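Local coordinates for Pre-mRNA splicing helicase-like protein (PDB 4RVQ) that probably serves pre-mRNA splicing as the spliceosomal helicase Brr2, here represented by its noncanonical PWI domain, a likely interaction module, at residues 17-22 with 90-95; 47-52 with 84-89. All coordinates share one frame; numbering follows the deposited sequence.

Contact 1 of 2, residues 17-22 with 90-95; sequences REIDAY and DKVVWL. With EDO (1,2-ethanediol), chain G.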
loop_
_atom_site.group_PDB
_atom_site.type_symbol
_atom_site.label_atom_id
_atom_site.label_comp_id
_atom_site.label_asym_id
_atom_site.label_seq_id
_atom_site.Cartn_x
_atom_site.Cartn_y
_atom_site.Cartn_z
ATOM N N ARG A 17 -6.678 -6.373 -7.361
ATOM C CA ARG A 17 -7.655 -7.256 -6.709
ATOM C C ARG A 17 -7.108 -7.915 -5.450
ATOM O O ARG A 17 -7.894 -8.447 -4.654
ATOM C CB ARG A 17 -8.164 -8.314 -7.680
ATOM C CG ARG A 17 -7.190 -9.413 -8.019
ATOM C CD ARG A 17 -7.753 -10.286 -9.157
ATOM N NE ARG A 17 -8.757 -11.201 -8.665
ATOM C CZ ARG A 17 -9.579 -11.962 -9.382
ATOM N NH1 ARG A 17 -9.633 -11.949 -10.728
ATOM N NH2 ARG A 17 -10.395 -12.728 -8.688
ATOM N N GLU A 18 -5.794 -7.901 -5.271
ATOM C CA GLU A 18 -5.183 -8.508 -4.096
ATOM C C GLU A 18 -5.322 -7.620 -2.868
ATOM O O GLU A 18 -5.193 -8.109 -1.756
ATOM C CB GLU A 18 -3.711 -8.818 -4.342
ATOM C CG GLU A 18 -3.488 -9.768 -5.477
ATOM C CD GLU A 18 -2.044 -10.171 -5.580
ATOM O OE1 GLU A 18 -1.570 -10.895 -4.663
ATOM O OE2 GLU A 18 -1.341 -9.763 -6.552
ATOM N N ILE A 19 -5.510 -6.326 -3.046
ATOM C CA ILE A 19 -5.454 -5.383 -1.934
ATOM C C ILE A 19 -6.812 -5.251 -1.271
ATOM O O ILE A 19 -7.563 -4.331 -1.538
ATOM C CB ILE A 19 -4.821 -4.045 -2.342
ATOM C CG1 ILE A 19 -3.410 -4.311 -2.936
ATOM C CG2 ILE A 19 -4.719 -3.109 -1.125
ATOM C CD1 ILE A 19 -2.629 -3.110 -3.312
ATOM N N ASP A 20 -7.139 -6.249 -0.455
ATOM C CA ASP A 20 -8.316 -6.227 0.378
ATOM C C ASP A 20 -8.087 -5.263 1.540
ATOM O O ASP A 20 -7.005 -4.662 1.722
ATOM C CB ASP A 20 -8.644 -7.640 0.868
ATOM C CG ASP A 20 -7.514 -8.221 1.655
ATOM O OD1 ASP A 20 -6.542 -8.629 1.011
ATOM O OD2 ASP A 20 -7.577 -8.235 2.929
ATOM N N ALA A 21 -9.118 -5.100 2.383
ATOM C CA ALA A 21 -9.090 -4.182 3.507
ATOM C C ALA A 21 -7.956 -4.444 4.495
ATOM O O ALA A 21 -7.575 -3.509 5.216
ATOM C CB ALA A 21 -10.413 -4.282 4.253
ATOM N N TYR A 22 -7.433 -5.673 4.542
ATOM C CA TYR A 22 -6.406 -6.060 5.497
ATOM C C TYR A 22 -5.081 -6.436 4.817
ATOM O O TYR A 22 -4.196 -6.930 5.502
ATOM C CB TYR A 22 -6.902 -7.232 6.351
ATOM C CG TYR A 22 -8.113 -6.899 7.171
ATOM C CD1 TYR A 22 -7.986 -6.328 8.409
ATOM C CD2 TYR A 22 -9.395 -7.144 6.699
ATOM C CE1 TYR A 22 -9.102 -6.031 9.189
ATOM C CE2 TYR A 22 -10.513 -6.876 7.442
ATOM C CZ TYR A 22 -10.378 -6.297 8.676
ATOM O OH TYR A 22 -11.454 -5.999 9.474
ATOM N N ASP A 90 0.405 4.477 -4.296
ATOM C CA ASP A 90 -0.931 4.854 -4.718
ATOM C C ASP A 90 -1.917 3.684 -4.560
ATOM O O ASP A 90 -3.016 3.850 -4.009
ATOM C CB ASP A 90 -0.945 5.324 -6.163
ATOM C CG ASP A 90 -0.266 6.639 -6.357
ATOM O OD1 ASP A 90 -0.407 7.548 -5.507
ATOM O OD2 ASP A 90 0.391 6.801 -7.406
ATOM N N LYS A 91 -1.529 2.502 -5.022
ATOM C CA LYS A 91 -2.376 1.346 -4.871
ATOM C C LYS A 91 -2.668 1.056 -3.411
ATOM O O LYS A 91 -3.826 0.775 -3.045
ATOM C CB LYS A 91 -1.725 0.110 -5.470
ATOM C CG LYS A 91 -1.959 -0.140 -6.924
ATOM C CD LYS A 91 -1.327 -1.418 -7.406
ATOM C CE LYS A 91 -1.867 -1.825 -8.754
ATOM N NZ LYS A 91 -1.117 -2.929 -9.369
ATOM N N VAL A 92 -1.633 1.028 -2.581
ATOM C CA VAL A 92 -1.836 0.646 -1.197
ATOM C C VAL A 92 -2.770 1.635 -0.495
ATOM O O VAL A 92 -3.713 1.232 0.195
ATOM C CB VAL A 92 -0.497 0.535 -0.459
ATOM C CG1 VAL A 92 -0.694 0.261 1.048
ATOM C CG2 VAL A 92 0.320 -0.600 -1.046
ATOM N N VAL A 93 -2.537 2.920 -0.640
ATOM C CA VAL A 93 -3.317 3.918 0.065
ATOM C C VAL A 93 -4.763 3.892 -0.437
ATOM O O VAL A 93 -5.720 3.831 0.351
ATOM C CB VAL A 93 -2.691 5.327 -0.121
ATOM C CG1 VAL A 93 -3.620 6.380 0.348
ATOM C CG2 VAL A 93 -1.338 5.436 0.609
ATOM N N TRP A 94 -4.949 4.019 -1.749
ATOM C CA TRP A 94 -6.273 4.167 -2.289
ATOM C C TRP A 94 -7.090 2.905 -2.239
ATOM O O TRP A 94 -8.299 2.948 -1.965
ATOM C CB TRP A 94 -6.217 4.748 -3.708
ATOM C CG TRP A 94 -5.846 6.203 -3.684
ATOM C CD1 TRP A 94 -4.641 6.765 -3.954
ATOM C CD2 TRP A 94 -6.719 7.274 -3.383
ATOM N NE1 TRP A 94 -4.712 8.106 -3.840
ATOM C CE2 TRP A 94 -5.978 8.468 -3.483
ATOM C CE3 TRP A 94 -8.068 7.352 -3.045
ATOM C CZ2 TRP A 94 -6.542 9.700 -3.252
ATOM C CZ3 TRP A 94 -8.633 8.591 -2.815
ATOM C CH2 TRP A 94 -7.870 9.751 -2.892
ATOM N N LEU A 95 -6.514 1.762 -2.581
ATOM C CA LEU A 95 -7.264 0.534 -2.569
ATOM C C LEU A 95 -7.602 0.051 -1.167
ATOM O O LEU A 95 -8.640 -0.588 -0.978
ATOM C CB LEU A 95 -6.592 -0.562 -3.372
ATOM C CG LEU A 95 -6.460 -0.304 -4.869
ATOM C CD1 LEU A 95 -5.587 -1.328 -5.525
ATOM C CD2 LEU A 95 -7.832 -0.171 -5.509
HETATM C C1 EDO G . -1.191 9.887 -2.714
HETATM O O1 EDO G . -2.536 10.290 -3.009
HETATM C C2 EDO G . -1.197 8.397 -2.392
HETATM O O2 EDO G . 0.089 7.827 -2.648
#

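Contact 2 of 2, residues 47-52 with 84-89; sequences KILSGE and KLIENR. With SO4 (sulfate ion), chain B; EDO (1,2-ethanediol), chain F.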
loop_
_atom_site.group_PDB
_atom_site.type_symbol
_atom_site.label_atom_id
_atom_site.label_comp_id
_atom_site.label_asym_id
_atom_site.label_seq_id
_atom_site.Cartn_x
_atom_site.Cartn_y
_atom_site.Cartn_z
ATOM N N LYS A 47 -0.688 6.645 6.575
ATOM C CA LYS A 47 -0.482 8.071 6.658
ATOM C C LYS A 47 0.809 8.482 5.965
ATOM O O LYS A 47 0.826 9.431 5.173
ATOM C CB LYS A 47 -0.464 8.538 8.103
ATOM C CG LYS A 47 -0.437 10.046 8.260
ATOM C CD LYS A 47 -1.592 10.723 7.474
ATOM C CE LYS A 47 -1.563 12.251 7.574
ATOM N NZ LYS A 47 -2.666 12.876 6.792
ATOM N N ILE A 48 1.892 7.769 6.266
ATOM C CA ILE A 48 3.165 8.069 5.628
ATOM C C ILE A 48 3.100 7.949 4.102
ATOM O O ILE A 48 3.521 8.840 3.377
ATOM C CB ILE A 48 4.270 7.183 6.207
ATOM C CG1 ILE A 48 4.525 7.516 7.677
ATOM C CG2 ILE A 48 5.549 7.351 5.411
ATOM C CD1 ILE A 48 5.282 6.439 8.416
ATOM N N LEU A 49 2.542 6.843 3.615
ATOM C CA LEU A 49 2.513 6.583 2.175
ATOM C C LEU A 49 1.678 7.581 1.432
ATOM O O LEU A 49 1.897 7.799 0.233
ATOM C CB LEU A 49 1.960 5.192 1.905
ATOM C CG LEU A 49 2.890 4.023 2.258
ATOM C CD1 LEU A 49 2.131 2.710 2.325
ATOM C CD2 LEU A 49 4.058 3.945 1.218
ATOM N N SER A 50 0.681 8.151 2.096
ATOM C CA SER A 50 -0.209 9.072 1.407
ATOM C C SER A 50 0.504 10.377 1.090
ATOM O O SER A 50 0.022 11.148 0.276
ATOM C CB SER A 50 -1.430 9.359 2.254
ATOM O OG SER A 50 -1.059 10.204 3.306
ATOM N N GLY A 51 1.648 10.612 1.724
ATOM C CA GLY A 51 2.375 11.836 1.489
ATOM C C GLY A 51 1.661 13.070 1.989
ATOM O O GLY A 51 2.074 14.186 1.705
ATOM N N GLU A 52 0.589 12.879 2.740
ATOM C CA GLU A 52 -0.137 14.016 3.284
ATOM C C GLU A 52 0.680 14.728 4.365
ATOM O O GLU A 52 1.463 14.097 5.075
ATOM C CB GLU A 52 -1.480 13.540 3.845
ATOM C CG GLU A 52 -2.461 13.102 2.759
ATOM C CD GLU A 52 -3.654 12.316 3.305
ATOM O OE1 GLU A 52 -3.723 12.108 4.540
ATOM O OE2 GLU A 52 -4.520 11.905 2.496
ATOM N N LYS A 84 8.721 -2.114 -1.406
ATOM C CA LYS A 84 7.502 -2.612 -2.040
ATOM C C LYS A 84 6.315 -1.677 -1.777
ATOM O O LYS A 84 5.506 -1.395 -2.661
ATOM C CB LYS A 84 7.184 -4.023 -1.543
ATOM C CG LYS A 84 5.925 -4.621 -2.112
ATOM C CD LYS A 84 5.788 -6.093 -1.797
ATOM C CE LYS A 84 4.571 -6.726 -2.345
ATOM N NZ LYS A 84 4.444 -8.082 -1.745
ATOM N N LEU A 85 6.202 -1.213 -0.533
ATOM C CA LEU A 85 5.108 -0.328 -0.193
ATOM C C LEU A 85 5.222 1.018 -0.915
ATOM O O LEU A 85 4.276 1.557 -1.453
ATOM C CB LEU A 85 5.033 -0.128 1.327
ATOM C CG LEU A 85 4.716 -1.416 2.110
ATOM C CD1 LEU A 85 4.647 -1.076 3.598
ATOM C CD2 LEU A 85 3.438 -2.108 1.638
ATOM N N ILE A 86 6.448 1.557 -0.947
ATOM C CA ILE A 86 6.658 2.833 -1.620
ATOM C C ILE A 86 6.398 2.738 -3.132
ATOM O O ILE A 86 5.734 3.590 -3.715
ATOM C CB ILE A 86 8.075 3.366 -1.350
ATOM C CG1 ILE A 86 8.219 3.671 0.139
ATOM C CG2 ILE A 86 8.348 4.595 -2.176
ATOM C CD1 ILE A 86 9.622 4.109 0.536
ATOM N N GLU A 87 6.881 1.680 -3.773
ATOM C CA GLU A 87 6.648 1.482 -5.204
ATOM C C GLU A 87 5.155 1.422 -5.519
ATOM O O GLU A 87 4.733 1.799 -6.601
ATOM C CB GLU A 87 7.315 0.197 -5.687
ATOM C CG GLU A 87 8.861 0.199 -5.643
ATOM C CD GLU A 87 9.508 1.055 -6.694
ATOM O OE1 GLU A 87 8.804 1.705 -7.472
ATOM O OE2 GLU A 87 10.773 1.066 -6.716
ATOM N N ASN A 88 4.378 0.903 -4.574
ATOM C CA ASN A 88 2.932 0.747 -4.699
ATOM C C ASN A 88 2.151 1.746 -3.870
ATOM O O ASN A 88 1.002 1.462 -3.526
ATOM C CB ASN A 88 2.560 -0.686 -4.309
ATOM C CG ASN A 88 3.058 -1.703 -5.307
ATOM O OD1 ASN A 88 2.601 -1.710 -6.455
ATOM N ND2 ASN A 88 3.981 -2.525 -4.900
ATOM N N ARG A 89 2.710 2.908 -3.570
ATOM C CA ARG A 89 2.059 3.782 -2.610
ATOM C C ARG A 89 0.649 4.162 -3.034
ATOM O O ARG A 89 -0.245 4.182 -2.181
ATOM C CB ARG A 89 2.940 4.988 -2.312
ATOM C CG ARG A 89 3.314 5.814 -3.508
ATOM C CD ARG A 89 4.520 6.706 -3.194
ATOM N NE ARG A 89 4.969 7.519 -4.331
ATOM C CZ ARG A 89 5.744 7.087 -5.327
ATOM N NH1 ARG A 89 6.189 5.859 -5.368
ATOM N NH2 ARG A 89 6.074 7.915 -6.293
HETATM S S SO4 B . 7.711 5.857 -8.992
HETATM O O1 SO4 B . 6.474 5.714 -9.761
HETATM O O2 SO4 B . 7.824 7.238 -8.472
HETATM O O3 SO4 B . 7.621 4.918 -7.889
HETATM O O4 SO4 B . 8.782 5.567 -9.883
HETATM C C1 EDO F . -6.528 8.644 0.211
HETATM O O1 EDO F . -7.606 9.359 0.769
HETATM C C2 EDO F . -5.299 9.535 0.153
HETATM O O2 EDO F . -4.891 9.779 1.506
#

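Contact 1 of 2, residues 17-22 with 90-95
Ile-19 and Leu-95 bring the two backbones together, their CA atoms 6.2 Å apart, and no hydrogen bond crosses between them. One side is the end of a 3-10 turn followed by loop; the other is a helical run, with Leu-95 N bonded to Lys-91 O. Ile-19 sits at the centre of an inverse gamma turn, phi -88° and psi 78°, and its side chain leaves toward the helix. CG2 rests on Leu-95 CB at 3.9 Å, while CG1, anti to the carbonyl carbon (chi1 -56°), carries CD1 to Lys-91 CB at 4.0 Å and also against Leu-95 CD1. The isoleucine crosses both partners nearly at right angles. Lys-91 contributes its aliphatic root here and runs on as an extended chain to its amine, which forms a salt bridge with Glu-125 and a hydrogen bond to Val-14 O. Next to Ile-19, Asp-20 OD2 accepts from Tyr-22 N at 3.0 Å, an Asx turn leading into helix 23-29. Away from the loop, Trp-94 NE1 donates to O1 of an ethanediol at 3.2 Å, the ring meeting it edge-on. A serine in place of Trp-94 would probably leave that diol without its indole donor and open a gap against Ile-110 and Met-114. Helix 89-99 thus has among its neighbours the loop at Ile-19, helix 120-127 at Leu-95, helix 104-116 at Trp-94 and helix 35-50 at Val-92.

Contact 2 of 2, residues 47-52 with 84-89
Leu-49 makes an apolar contact with Leu-85, Ile-86 and Arg-89, joining the end of helix 35-50 to the junction between helices 79-87 and 89-99. The nearest CA pair, Leu-49 and Arg-89, is 5.6 Å apart, and no hydrogen bond crosses. Leu-49 CG lies anti to the carbonyl carbon (chi1 -73°), which sends both methyls into the junction: CD2 reaches Leu-85 O at 3.6 Å and Arg-89 CB at 3.8 Å, while CD1 lies 4.2 Å from Leu-85 CB. The two leucine side chains cross roughly perpendicularly. Arg-89 touches with its root and then turns away. Its NH1 donates to Ile-86 O at 2.8 Å, the oxygen lying in the guanidinium plane although NH1 stands 41° out of the carbonyl plane; Arg-89 N reaches the same oxygen from the opposite face. The outer edge grips a sulfate, probably from the crystallisation liquor, through nearly straight bonds, NH1 to O3 at 3.0 Å and NH2 to O2 at 2.9 Å. The chemistry is therefore divided: the Leu-49 methyls pack on backbone and aliphatic atoms with no polar bond crossing, while the guanidinium, fixed by Ile-86 O within its own segment, offers two N-H groups to an anion.

How the contacts relate
Contact 2 is nested along the chain inside the loop that contact 1 closes: 17-22 comes first, then 47-52, 84-89 and 90-95. The last two segments are consecutive, covering the end of helix 79-87 and the start of helix 89-99, so the two contacts lie just to each side of one another along the chain, close to the turn at Asn-88. Their centres lie 11 Å apart, each about 6 Å from the centre of the chain. They also touch directly, Val-92 CG1 packing 4.0 Å from Leu-49 CD1. Helix 89-99 therefore packs against both the loop before helix 23-29 and helix 35-50, bringing these two parts onto one helix in the interior of this helical, strand-free PWI-like domain.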